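Local coordinates for protein acetyltransferase, GNAT family (Streptococcus agalactiae 2603V/R, PDB 2Q7B) that probably transfers an acetyl group to an amino group of a substrate not yet identified, as a member of the GNAT family of N-acetyltransferases, at residues I62-Y65 with Y66-K70. Residues are numbered along the deposited sequence; the frame is centred on the assembly and turned at random.
Sequences IENY and YQNRK
Tyr65 and Tyr66 pack tightly on the short helix 62-67, which packs against strands 81-90 and 95-103 of the GNAT-fold sheet and widens into a pi-type turn. The edge of Tyr65 meets the face of Tyr66. Tyr65 CD1 sits over the centre of the Tyr66 ring, 3.6 Å from Tyr66 CE2, with the planes 60° apart. Ile62 CG2 adds an apolar touch near Tyr66 CD2. Tyr66 is buried, and its hydroxyl bonds to Asp58. The wide turn shows in the backbone. Ile62 O accepts from Tyr66 N at 2.9 Å and from Gln67 N at 3.3 Å, and Glu63 O accepts from Asn68 N at 2.7 Å. The other side is looser, and Glu63, Asn64, Asn68 and Arg69 are exposed. There Asn64 and Asn68 lie alongside each other, and Glu63 CG passes 3.7 Å from Asn68 OD1. The ordered part of this side is Arg69, which folds back on Tyr65. The bend at chi3 (-64°) brings the guanidinium over the Tyr65 ring in a cation-pi contact, with Arg69 NH2 above the ring centre. Tyr65 O lies in the guanidinium plane and accepts from both Arg69 NE (2.9 Å) and Arg69 NH2 (3.1 Å).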
loop_
_atom_site.group_PDB
_atom_site.type_symbol
_atom_site.label_atom_id
_atom_site.label_comp_id
_atom_site.label_asym_id
_atom_site.label_seq_id
_atom_site.Cartn_x
_atom_site.Cartn_y
_atom_site.Cartn_z
ATOM N N ILE A 62 -10.771 -4.835 -3.989
ATOM C CA ILE A 62 -11.808 -3.922 -4.499
ATOM C C ILE A 62 -12.933 -4.647 -5.218
ATOM O O ILE A 62 -14.101 -4.331 -4.996
ATOM C CB ILE A 62 -11.207 -2.800 -5.385
ATOM C CG1 ILE A 62 -10.449 -1.810 -4.493
ATOM C CG2 ILE A 62 -12.284 -2.084 -6.169
ATOM C CD1 ILE A 62 -9.575 -0.831 -5.231
ATOM N N GLU A 63 -12.585 -5.616 -6.070
ATOM C CA GLU A 63 -13.586 -6.358 -6.827
ATOM C C GLU A 63 -14.574 -7.098 -5.916
ATOM O O GLU A 63 -15.775 -7.008 -6.099
ATOM C CB GLU A 63 -12.918 -7.307 -7.835
ATOM C CG GLU A 63 -13.894 -8.045 -8.753
ATOM C CD GLU A 63 -13.215 -8.949 -9.799
ATOM O OE1 GLU A 63 -11.968 -8.914 -9.932
ATOM O OE2 GLU A 63 -13.953 -9.692 -10.492
ATOM N N ASN A 64 -14.071 -7.804 -4.923
ATOM C CA ASN A 64 -14.940 -8.540 -4.027
ATOM C C ASN A 64 -15.685 -7.682 -3.034
ATOM O O ASN A 64 -16.822 -7.962 -2.725
ATOM C CB ASN A 64 -14.145 -9.589 -3.256
ATOM C CG ASN A 64 -13.688 -10.737 -4.136
ATOM O OD1 ASN A 64 -14.004 -10.800 -5.324
ATOM N ND2 ASN A 64 -12.945 -11.661 -3.548
ATOM N N TYR A 65 -15.040 -6.630 -2.543
ATOM C CA TYR A 65 -15.613 -5.809 -1.493
ATOM C C TYR A 65 -16.624 -4.827 -2.052
ATOM O O TYR A 65 -17.687 -4.654 -1.487
ATOM C CB TYR A 65 -14.492 -5.107 -0.741
ATOM C CG TYR A 65 -14.909 -4.401 0.521
ATOM C CD1 TYR A 65 -15.426 -3.104 0.475
ATOM C CD2 TYR A 65 -14.732 -5.005 1.765
ATOM C CE1 TYR A 65 -15.778 -2.439 1.614
ATOM C CE2 TYR A 65 -15.107 -4.345 2.922
ATOM C CZ TYR A 65 -15.622 -3.071 2.833
ATOM O OH TYR A 65 -15.986 -2.383 3.959
ATOM N N TYR A 66 -16.288 -4.178 -3.164
ATOM C CA TYR A 66 -17.168 -3.175 -3.766
ATOM C C TYR A 66 -17.955 -3.696 -4.959
ATOM O O TYR A 66 -19.176 -3.763 -4.926
ATOM C CB TYR A 66 -16.359 -1.932 -4.220
ATOM C CG TYR A 66 -15.724 -1.177 -3.081
ATOM C CD1 TYR A 66 -16.451 -0.265 -2.344
ATOM C CD2 TYR A 66 -14.415 -1.417 -2.708
ATOM C CE1 TYR A 66 -15.879 0.428 -1.276
ATOM C CE2 TYR A 66 -13.832 -0.729 -1.654
ATOM C CZ TYR A 66 -14.575 0.191 -0.943
ATOM O OH TYR A 66 -13.994 0.842 0.117
ATOM N N GLN A 67 -17.226 -4.098 -5.992
ATOM C CA GLN A 67 -17.816 -4.391 -7.290
ATOM C C GLN A 67 -18.733 -5.602 -7.374
ATOM O O GLN A 67 -19.734 -5.544 -8.066
ATOM C CB GLN A 67 -16.712 -4.433 -8.351
ATOM C CG GLN A 67 -15.993 -3.084 -8.473
ATOM C CD GLN A 67 -14.777 -3.136 -9.374
ATOM O OE1 GLN A 67 -14.037 -4.125 -9.376
ATOM N NE2 GLN A 67 -14.547 -2.060 -10.123
ATOM N N ASN A 68 -18.403 -6.677 -6.666
ATOM C CA ASN A 68 -19.226 -7.875 -6.663
ATOM C C ASN A 68 -20.416 -7.778 -5.719
ATOM O O ASN A 68 -21.253 -8.667 -5.712
ATOM C CB ASN A 68 -18.387 -9.116 -6.329
ATOM C CG ASN A 68 -17.381 -9.458 -7.429
ATOM O OD1 ASN A 68 -17.455 -8.945 -8.553
ATOM N ND2 ASN A 68 -16.446 -10.343 -7.110
ATOM N N ARG A 69 -20.499 -6.706 -4.934
ATOM C CA ARG A 69 -21.603 -6.525 -4.001
ATOM C C ARG A 69 -22.419 -5.279 -4.313
ATOM O O ARG A 69 -22.809 -4.565 -3.408
ATOM C CB ARG A 69 -21.061 -6.474 -2.569
ATOM C CG ARG A 69 -20.274 -7.725 -2.173
ATOM C CD ARG A 69 -20.062 -7.773 -0.669
ATOM N NE ARG A 69 -19.248 -6.657 -0.185
ATOM C CZ ARG A 69 -19.113 -6.304 1.100
ATOM N NH1 ARG A 69 -19.735 -6.972 2.066
ATOM N NH2 ARG A 69 -18.347 -5.265 1.436
ATOM N N LYS A 70 -22.668 -5.030 -5.601
ATOM C CA LYS A 70 -23.494 -3.910 -6.084
ATOM C C LYS A 70 -22.974 -2.509 -5.730
ATOM O O LYS A 70 -23.727 -1.520 -5.719
ATOM C CB LYS A 70 -24.946 -4.092 -5.636
ATOM C CG LYS A 70 -25.566 -5.374 -6.159
ATOM C CD LYS A 70 -26.941 -5.598 -5.564
ATOM C CE LYS A 70 -27.499 -6.935 -5.972
ATOM N NZ LYS A 70 -28.700 -7.289 -5.144
HETATM O O HOH W 1 -18.819 -4.236 4.617
#